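Local coordinates for protein cytochrome P450 reductase (Amycolatopsis methanolica 239, PDB 5OGX) that transfers electrons from NADH, by way of FAD and a [2Fe-2S] cluster, to a partner cytochrome P450 that O-demethylates lignin-derived aromatics such as guaiacol, at residues Gly208-Ile213 against Ser300-Gly305; Gly195-Pro200 against Ala220-Ile225; Glu237-His242 against Gly265-Pro270. All coordinates share one frame; numbering follows the deposited sequence.

Interaction 1 (Gly208-Ile213 against Ser300-Gly305)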
loop_
_atom_site.group_PDB
_atom_site.type_symbol
_atom_site.label_atom_id
_atom_site.label_comp_id
_atom_site.label_asym_id
_atom_site.label_seq_id
_atom_site.Cartn_x
_atom_site.Cartn_y
_atom_site.Cartn_z
ATOM N N GLY A 208 4.640 20.887 -2.458
ATOM C CA GLY A 208 4.910 20.844 -3.879
ATOM C C GLY A 208 3.892 19.997 -4.622
ATOM O O GLY A 208 3.144 19.221 -4.023
ATOM N N PRO A 209 3.882 20.101 -5.951
ATOM C CA PRO A 209 2.883 19.379 -6.751
ATOM C C PRO A 209 3.073 17.874 -6.696
ATOM O O PRO A 209 4.199 17.362 -6.630
ATOM C CB PRO A 209 3.122 19.895 -8.177
ATOM C CG PRO A 209 4.565 20.394 -8.150
ATOM C CD PRO A 209 4.767 20.941 -6.774
ATOM N N MET A 210 1.948 17.160 -6.779
ATOM C CA MET A 210 1.952 15.701 -6.729
ATOM C C MET A 210 1.159 15.128 -7.889
ATOM O O MET A 210 0.072 15.621 -8.212
ATOM C CB MET A 210 1.316 15.163 -5.428
ATOM C CG MET A 210 1.850 15.748 -4.161
ATOM S SD MET A 210 0.747 15.449 -2.757
ATOM C CE MET A 210 0.224 13.764 -2.990
ATOM N N VAL A 211 1.681 14.060 -8.494
ATOM C CA VAL A 211 0.898 13.248 -9.418
ATOM C C VAL A 211 0.705 11.881 -8.787
ATOM O O VAL A 211 1.643 11.314 -8.210
ATOM C CB VAL A 211 1.542 13.148 -10.811
ATOM C CG1 VAL A 211 2.989 12.603 -10.720
ATOM C CG2 VAL A 211 0.675 12.270 -11.708
ATOM N N LEU A 212 -0.530 11.389 -8.831
ATOM C CA LEU A 212 -0.888 10.094 -8.274
ATOM C C LEU A 212 -1.506 9.277 -9.390
ATOM O O LEU A 212 -2.417 9.754 -10.079
ATOM C CB LEU A 212 -1.865 10.248 -7.107
ATOM C CG LEU A 212 -1.259 11.074 -5.972
ATOM C CD1 LEU A 212 -1.809 12.484 -6.099
ATOM C CD2 LEU A 212 -1.572 10.489 -4.594
ATOM N N ILE A 213 -1.002 8.064 -9.593
ATOM C CA ILE A 213 -1.460 7.239 -10.706
ATOM C C ILE A 213 -1.856 5.873 -10.170
ATOM O O ILE A 213 -1.034 5.178 -9.558
ATOM C CB ILE A 213 -0.402 7.125 -11.808
ATOM C CG1 ILE A 213 -0.181 8.541 -12.391
ATOM C CG2 ILE A 213 -0.907 6.210 -12.911
ATOM C CD1 ILE A 213 0.677 8.594 -13.600
ATOM N N SER A 300 6.452 15.439 -7.174
ATOM C CA SER A 300 6.458 14.157 -6.487
ATOM C C SER A 300 5.486 13.243 -7.214
ATOM O O SER A 300 4.519 13.715 -7.825
ATOM C CB SER A 300 6.070 14.302 -5.009
ATOM O OG SER A 300 6.862 15.294 -4.359
ATOM N N GLY A 301 5.759 11.937 -7.171
ATOM C CA GLY A 301 4.904 10.986 -7.867
ATOM C C GLY A 301 4.590 9.771 -7.027
ATOM O O GLY A 301 5.445 9.247 -6.313
ATOM N N TRP A 302 3.352 9.309 -7.132
ATOM C CA TRP A 302 2.819 8.223 -6.318
ATOM C C TRP A 302 2.157 7.228 -7.258
ATOM O O TRP A 302 1.144 7.552 -7.882
ATOM C CB TRP A 302 1.809 8.765 -5.301
ATOM C CG TRP A 302 2.422 9.834 -4.439
ATOM C CD1 TRP A 302 2.747 11.124 -4.788
ATOM C CD2 TRP A 302 2.808 9.671 -3.089
ATOM N NE1 TRP A 302 3.325 11.773 -3.710
ATOM C CE2 TRP A 302 3.370 10.891 -2.657
ATOM C CE3 TRP A 302 2.739 8.599 -2.200
ATOM C CZ2 TRP A 302 3.868 11.068 -1.375
ATOM C CZ3 TRP A 302 3.250 8.773 -0.921
ATOM C CH2 TRP A 302 3.796 10.004 -0.522
ATOM N N LEU A 303 2.705 6.006 -7.352
ATOM C CA LEU A 303 2.206 5.017 -8.298
ATOM C C LEU A 303 1.721 3.799 -7.527
ATOM O O LEU A 303 2.455 3.269 -6.688
ATOM C CB LEU A 303 3.297 4.579 -9.291
ATOM C CG LEU A 303 3.719 5.542 -10.397
ATOM C CD1 LEU A 303 5.179 5.336 -10.735
ATOM C CD2 LEU A 303 2.880 5.297 -11.643
ATOM N N CYS A 304 0.515 3.329 -7.839
ATOM C CA CYS A 304 0.019 2.137 -7.164
ATOM C C CYS A 304 -0.798 1.295 -8.131
ATOM O O CYS A 304 -1.642 1.819 -8.857
ATOM C CB CYS A 304 -0.814 2.526 -5.945
ATOM S SG CYS A 304 -1.638 1.140 -5.175
ATOM N N GLY A 305 -0.548 -0.006 -8.133
ATOM C CA GLY A 305 -1.254 -0.901 -9.022
ATOM C C GLY A 305 -0.447 -2.162 -9.231
ATOM O O GLY A 305 0.463 -2.466 -8.463
HETATM O O HOH W 1 4.767 16.736 -3.076
#
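Trp-302 and Leu-212 stand side by side on neighbouring parallel strands, 300-305 and 210-215, in the six-stranded sheet of the Rossmann-like NAD-binding domain. The register runs from Met-210 opposite Ser-300 to Ile-213 opposite Leu-303. Five backbone hydrogen bonds zip it, from Ser-300 N to Pro-209 O (3.0 Å) at the start to Cys-304 N to Ile-213 O at the end.

On the face that carries Met-210, Leu-212 and Trp-302, the indole does most of the touching. Trp-302 CB rests against Leu-212 CD2 (3.9 Å), and Trp-302 CG lies 4.1 Å from the same Leu-212 CD2. Chi1 (-56°) sets CG beside the backbone N of Trp-302, and chi2 (73°) turns the pyrrole side toward Met-210. Trp-302 CD1 lies 3.6 Å from Val-211 O, which sits at the ring edge. Next along, Trp-302 NE1 meets Met-210 CE at 3.8 Å. The Met-210 chain bends at chi3 (42°), bringing this methyl obliquely up to the five-membered ring, an off-centre CH-pi contact. At the far tip, Trp-302 CH2 packs on His-198 O, while His-328 stacks on the indole and helix 219-232 covers Met-210 and Leu-212.

Val-211, Ile-213 and Leu-303 occupy the other face, covered by helix 285-292. Here Val-211 CG1 lies 3.5 Å from Ser-300 O, and Leu-303 CD2 leans across to Ile-213 CB at 3.8 Å.

Interaction 2 (Gly195-Pro200 against Ala220-Ile225)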
loop_
_atom_site.group_PDB
_atom_site.type_symbol
_atom_site.label_atom_id
_atom_site.label_comp_id
_atom_site.label_asym_id
_atom_site.label_seq_id
_atom_site.Cartn_x
_atom_site.Cartn_y
_atom_site.Cartn_z
ATOM N N GLY A 195 2.752 -1.106 5.846
ATOM C CA GLY A 195 3.100 -0.426 4.612
ATOM C C GLY A 195 3.734 0.944 4.825
ATOM O O GLY A 195 3.579 1.587 5.864
ATOM N N ASP A 196 4.452 1.392 3.785
ATOM C CA ASP A 196 5.190 2.648 3.785
ATOM C C ASP A 196 4.678 3.647 2.752
ATOM O O ASP A 196 5.319 4.683 2.535
ATOM C CB ASP A 196 6.671 2.392 3.495
ATOM C CG ASP A 196 7.381 1.766 4.641
ATOM O OD1 ASP A 196 6.906 1.944 5.789
ATOM O OD2 ASP A 196 8.424 1.116 4.376
ATOM N N PHE A 197 3.562 3.363 2.094
ATOM C CA PHE A 197 3.078 4.206 0.999
ATOM C C PHE A 197 2.222 5.332 1.577
ATOM O O PHE A 197 0.994 5.323 1.489
ATOM C CB PHE A 197 2.288 3.343 0.017
ATOM C CG PHE A 197 1.933 4.025 -1.289
ATOM C CD1 PHE A 197 2.914 4.494 -2.156
ATOM C CD2 PHE A 197 0.608 4.100 -1.679
ATOM C CE1 PHE A 197 2.571 5.067 -3.386
ATOM C CE2 PHE A 197 0.247 4.677 -2.899
ATOM C CZ PHE A 197 1.233 5.161 -3.753
ATOM N N HIS A 198 2.882 6.325 2.177
ATOM C CA HIS A 198 2.137 7.405 2.819
ATOM C C HIS A 198 2.964 8.680 2.787
ATOM O O HIS A 198 4.160 8.654 2.513
ATOM C CB HIS A 198 1.742 7.034 4.257
ATOM C CG HIS A 198 2.907 6.702 5.140
ATOM N ND1 HIS A 198 3.732 7.671 5.674
ATOM C CD2 HIS A 198 3.384 5.512 5.581
ATOM C CE1 HIS A 198 4.672 7.089 6.406
ATOM N NE2 HIS A 198 4.489 5.779 6.362
ATOM N N LEU A 199 2.305 9.804 3.097
ATOM C CA LEU A 199 2.965 11.096 3.095
ATOM C C LEU A 199 4.024 11.181 4.194
ATOM O O LEU A 199 3.893 10.557 5.250
ATOM C CB LEU A 199 1.936 12.207 3.325
ATOM C CG LEU A 199 0.957 12.392 2.163
ATOM C CD1 LEU A 199 -0.272 13.203 2.575
ATOM C CD2 LEU A 199 1.671 13.076 1.021
ATOM N N PRO A 200 5.052 11.989 3.983
ATOM C CA PRO A 200 5.988 12.304 5.064
ATOM C C PRO A 200 5.290 13.091 6.158
ATOM O O PRO A 200 4.143 13.538 5.976
ATOM C CB PRO A 200 7.060 13.146 4.356
ATOM C CG PRO A 200 6.353 13.776 3.229
ATOM C CD PRO A 200 5.329 12.759 2.759
ATOM N N ALA A 220 -7.204 3.046 -4.611
ATOM C CA ALA A 220 -7.670 3.128 -3.228
ATOM C C ALA A 220 -6.757 3.941 -2.307
ATOM O O ALA A 220 -7.235 4.898 -1.685
ATOM C CB ALA A 220 -7.887 1.721 -2.653
ATOM N N PRO A 221 -5.461 3.623 -2.162
ATOM C CA PRO A 221 -4.648 4.409 -1.223
ATOM C C PRO A 221 -4.458 5.830 -1.701
ATOM O O PRO A 221 -4.227 6.732 -0.888
ATOM C CB PRO A 221 -3.310 3.653 -1.180
ATOM C CG PRO A 221 -3.210 3.034 -2.541
ATOM C CD PRO A 221 -4.640 2.604 -2.855
ATOM N N LEU A 222 -4.564 6.053 -3.010
ATOM C CA LEU A 222 -4.389 7.400 -3.534
ATOM C C LEU A 222 -5.531 8.312 -3.109
ATOM O O LEU A 222 -5.340 9.527 -2.980
ATOM C CB LEU A 222 -4.281 7.344 -5.052
ATOM C CG LEU A 222 -3.261 6.377 -5.641
ATOM C CD1 LEU A 222 -3.363 6.461 -7.152
ATOM C CD2 LEU A 222 -1.825 6.683 -5.195
ATOM N N VAL A 223 -6.712 7.744 -2.873
ATOM C CA VAL A 223 -7.823 8.534 -2.353
ATOM C C VAL A 223 -7.466 9.098 -0.985
ATOM O O VAL A 223 -7.650 10.293 -0.715
ATOM C CB VAL A 223 -9.102 7.682 -2.300
ATOM C CG1 VAL A 223 -10.232 8.485 -1.646
ATOM C CG2 VAL A 223 -9.473 7.207 -3.691
ATOM N N GLY A 224 -6.910 8.258 -0.109
ATOM C CA GLY A 224 -6.553 8.749 1.213
ATOM C C GLY A 224 -5.375 9.709 1.171
ATOM O O GLY A 224 -5.357 10.724 1.880
ATOM N N ILE A 225 -4.373 9.398 0.352
ATOM C CA ILE A 225 -3.196 10.257 0.258
ATOM C C ILE A 225 -3.571 11.622 -0.318
ATOM O O ILE A 225 -3.145 12.665 0.190
ATOM C CB ILE A 225 -2.097 9.573 -0.576
ATOM C CG1 ILE A 225 -1.517 8.382 0.201
ATOM C CG2 ILE A 225 -0.986 10.573 -0.912
ATOM C CD1 ILE A 225 -0.825 7.370 -0.687
#
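Phe-197 drives its ring against Pro-221, Leu-222 and Ile-225 of helix 219-232, joining that helix to a loop after the FAD-binding barrel. The Pro-221 side chain is about 5 Å from bound FAD and about 4 Å from that of Ser-150 in the FAD site.

Aromatic-aliphatic contacts dominate. Phe-197 CG, opposite the backbone N (chi1 -170°), carries the ring toward the helix. Pro-221 CG (3.8 Å from Phe-197 CE2) and Leu-222 CD2 (3.7 Å from Phe-197 CE2 and CZ) come in at the ring edge. The Ile-225 and Phe-197 side chains cross at about a right angle, Ile-225 CD1 approaching the ring obliquely, 3.6 Å from Phe-197 CE2. Replacing Phe-197 by an alanine would probably open a gap between loop and helix and leave Ile-225 CD1 freer to turn.

In an aliphatic patch, Leu-199 CG and CD2 pack obliquely on Ile-225 CG2.

Polar bonds also pin the loop: a weak one from His-198 N to Asp-196 O closes an inverse gamma turn at Phe-197, His-198 ND1 donates to Leu-199 O, Pro-200 O accepts from Arg-232 of the helix, and Asp-196 bonds Trp-32 and Asn-35.

Between the two segments, then, the contact is apolar throughout.

Interaction 3 (Glu237-His242 against Gly265-Pro270)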
loop_
_atom_site.group_PDB
_atom_site.type_symbol
_atom_site.label_atom_id
_atom_site.label_comp_id
_atom_site.label_asym_id
_atom_site.label_seq_id
_atom_site.Cartn_x
_atom_site.Cartn_y
_atom_site.Cartn_z
ATOM N N GLU A 237 -1.296 21.535 -6.000
ATOM C CA GLU A 237 -1.575 20.836 -7.240
ATOM C C GLU A 237 -1.516 19.341 -6.982
ATOM O O GLU A 237 -0.483 18.815 -6.521
ATOM C CB GLU A 237 -0.571 21.235 -8.308
ATOM C CG GLU A 237 -0.726 22.657 -8.746
ATOM C CD GLU A 237 0.197 22.954 -9.875
ATOM O OE1 GLU A 237 -0.301 23.086 -11.006
ATOM O OE2 GLU A 237 1.422 23.034 -9.621
ATOM N N VAL A 238 -2.625 18.652 -7.244
ATOM C CA VAL A 238 -2.715 17.205 -7.062
ATOM C C VAL A 238 -3.400 16.663 -8.307
ATOM O O VAL A 238 -4.586 16.942 -8.531
ATOM C CB VAL A 238 -3.507 16.842 -5.798
ATOM C CG1 VAL A 238 -3.725 15.332 -5.696
ATOM C CG2 VAL A 238 -2.840 17.403 -4.547
ATOM N N LEU A 239 -2.667 15.917 -9.133
ATOM C CA LEU A 239 -3.204 15.323 -10.351
ATOM C C LEU A 239 -3.372 13.825 -10.119
ATOM O O LEU A 239 -2.384 13.113 -9.890
ATOM C CB LEU A 239 -2.289 15.570 -11.547
ATOM C CG LEU A 239 -1.888 16.995 -11.901
ATOM C CD1 LEU A 239 -1.168 16.980 -13.241
ATOM C CD2 LEU A 239 -3.098 17.882 -11.969
ATOM N N LEU A 240 -4.614 13.353 -10.156
ATOM C CA LEU A 240 -4.920 11.961 -9.849
ATOM C C LEU A 240 -5.449 11.293 -11.117
ATOM O O LEU A 240 -6.521 11.658 -11.610
ATOM C CB LEU A 240 -5.939 11.886 -8.714
ATOM C CG LEU A 240 -6.523 10.524 -8.363
ATOM C CD1 LEU A 240 -5.420 9.498 -8.080
ATOM C CD2 LEU A 240 -7.465 10.675 -7.177
ATOM N N TYR A 241 -4.686 10.349 -11.666
ATOM C CA TYR A 241 -5.076 9.644 -12.886
ATOM C C TYR A 241 -5.526 8.240 -12.516
ATOM O O TYR A 241 -4.840 7.548 -11.758
ATOM C CB TYR A 241 -3.923 9.567 -13.895
ATOM C CG TYR A 241 -3.444 10.904 -14.406
ATOM C CD1 TYR A 241 -2.562 11.662 -13.659
ATOM C CD2 TYR A 241 -3.871 11.401 -15.642
ATOM C CE1 TYR A 241 -2.111 12.886 -14.108
ATOM C CE2 TYR A 241 -3.428 12.632 -16.103
ATOM C CZ TYR A 241 -2.541 13.366 -15.335
ATOM O OH TYR A 241 -2.071 14.588 -15.759
ATOM N N HIS A 242 -6.667 7.809 -13.055
ATOM C CA HIS A 242 -7.184 6.466 -12.792
ATOM C C HIS A 242 -7.125 5.660 -14.085
ATOM O O HIS A 242 -7.894 5.918 -15.015
ATOM C CB HIS A 242 -8.610 6.536 -12.248
ATOM C CG HIS A 242 -9.117 5.227 -11.733
ATOM N ND1 HIS A 242 -10.460 4.953 -11.578
ATOM C CD2 HIS A 242 -8.452 4.119 -11.318
ATOM C CE1 HIS A 242 -10.601 3.727 -11.099
ATOM N NE2 HIS A 242 -9.397 3.204 -10.918
ATOM N N GLY A 265 -6.543 23.179 -7.415
ATOM C CA GLY A 265 -5.362 22.512 -7.930
ATOM C C GLY A 265 -5.511 21.024 -8.134
ATOM O O GLY A 265 -4.599 20.375 -8.664
ATOM N N PHE A 266 -6.650 20.465 -7.728
ATOM C CA PHE A 266 -6.907 19.042 -7.868
ATOM C C PHE A 266 -7.564 18.760 -9.211
ATOM O O PHE A 266 -8.459 19.498 -9.650
ATOM C CB PHE A 266 -7.814 18.545 -6.738
ATOM C CG PHE A 266 -8.230 17.102 -6.885
ATOM C CD1 PHE A 266 -7.368 16.077 -6.505
ATOM C CD2 PHE A 266 -9.457 16.771 -7.438
ATOM C CE1 PHE A 266 -7.755 14.737 -6.637
ATOM C CE2 PHE A 266 -9.844 15.445 -7.582
ATOM C CZ PHE A 266 -8.984 14.424 -7.187
ATOM N N ARG A 267 -7.110 17.694 -9.866
ATOM C CA ARG A 267 -7.769 17.192 -11.066
ATOM C C ARG A 267 -7.862 15.685 -10.975
ATOM O O ARG A 267 -6.924 15.029 -10.517
ATOM C CB ARG A 267 -7.023 17.572 -12.360
ATOM C CG ARG A 267 -6.405 18.957 -12.355
ATOM C CD ARG A 267 -6.369 19.602 -13.742
ATOM N NE ARG A 267 -5.441 18.938 -14.657
ATOM C CZ ARG A 267 -4.373 19.514 -15.210
ATOM N NH1 ARG A 267 -4.058 20.774 -14.929
ATOM N NH2 ARG A 267 -3.606 18.818 -16.038
ATOM N N PHE A 268 -8.983 15.142 -11.425
ATOM C CA PHE A 268 -9.180 13.703 -11.531
ATOM C C PHE A 268 -9.343 13.348 -13.001
ATOM O O PHE A 268 -10.208 13.908 -13.683
ATOM C CB PHE A 268 -10.415 13.246 -10.747
ATOM C CG PHE A 268 -10.622 11.773 -10.775
ATOM C CD1 PHE A 268 -9.746 10.932 -10.089
ATOM C CD2 PHE A 268 -11.667 11.214 -11.491
ATOM C CE1 PHE A 268 -9.924 9.570 -10.104
ATOM C CE2 PHE A 268 -11.844 9.841 -11.519
ATOM C CZ PHE A 268 -10.972 9.021 -10.824
ATOM N N VAL A 269 -8.538 12.404 -13.475
ATOM C CA VAL A 269 -8.449 12.099 -14.902
ATOM C C VAL A 269 -8.563 10.596 -15.135
ATOM O O VAL A 269 -7.574 9.859 -14.973
ATOM C CB VAL A 269 -7.133 12.615 -15.502
ATOM C CG1 VAL A 269 -7.105 12.385 -17.010
ATOM C CG2 VAL A 269 -6.906 14.077 -15.149
ATOM N N PRO A 270 -9.735 10.099 -15.517
ATOM C CA PRO A 270 -9.825 8.715 -15.992
ATOM C C PRO A 270 -9.040 8.550 -17.281
ATOM O O PRO A 270 -8.965 9.464 -18.104
ATOM C CB PRO A 270 -11.331 8.518 -16.227
ATOM C CG PRO A 270 -11.985 9.563 -15.389
ATOM C CD PRO A 270 -11.059 10.739 -15.417
#
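Leu-240 and Phe-268 meet in the middle of two parallel strands, 238-244 and 266-272, whose short segments are turned 17° to each other.

Five backbone hydrogen bonds link them: Val-238 N to Gly-265 O, Arg-267 N to Val-238 O, Leu-240 N to Arg-267 O, Val-269 N to Leu-240 O (2.8 Å) and His-242 N to Val-269 O.

Apolar packing fills both faces. Toward helices 219-232 and 253-262, Leu-240 CG sits at the edge of the Phe-268 ring, 3.7 Å from Phe-268 CD1, while Leu-240 CB lies 4.0 Å from Phe-266 CE1. Val-238 CG1 adds to the Phe-266 contact (3.8 Å to Phe-266 CD1). His-242 CB touches Phe-268 CZ at 3.7 Å. On the opposite face, Val-269 CB lies alongside the Tyr-241 ring, 3.5 Å from Tyr-241 CD2. On this face too, Leu-239 CD2 lies 3.5 Å from Arg-267 CG and over one face of the guanidinium, offset toward its rim; the bends at chi2 and chi3 of Arg-267 bring that group alongside, with one face to the methyl.

The polar ends find partners beyond the two strands. Arg-267 NH2 makes a long, weak ion pair with Asp-292, which also binds Tyr-241 OH, and His-242 NE2 is hydrogen-bonded to Gly-216 O.

Strand, helix 253-262 and strand make a beta-alpha-beta crossover, the repeating element of a Rossmann-like nucleotide-binding domain.

Overall arrangement
From the N terminus, 195-200 comes first, directly after strand 187-194 of the FAD-binding sheet. Before it meets 220-225, the chain lays down 208-213, so interaction 2 closes while interaction 1 is still open and the two cross. Next, 237-242 and 265-270 close interaction 3 around helix 253-262, wholly nested within the loop that 300-305 finally shuts by returning beside 208-213. Interactions 1 and 3 share one parallel sheet, strand 210-215 lying between 300-305 and 238-244, where Leu-212 bonds through its backbone to Leu-239 and Tyr-241. Interaction 2 sits against one face of this sheet, tying it to the FAD-binding part; Leu-222 touches both Ile-213 and Leu-240.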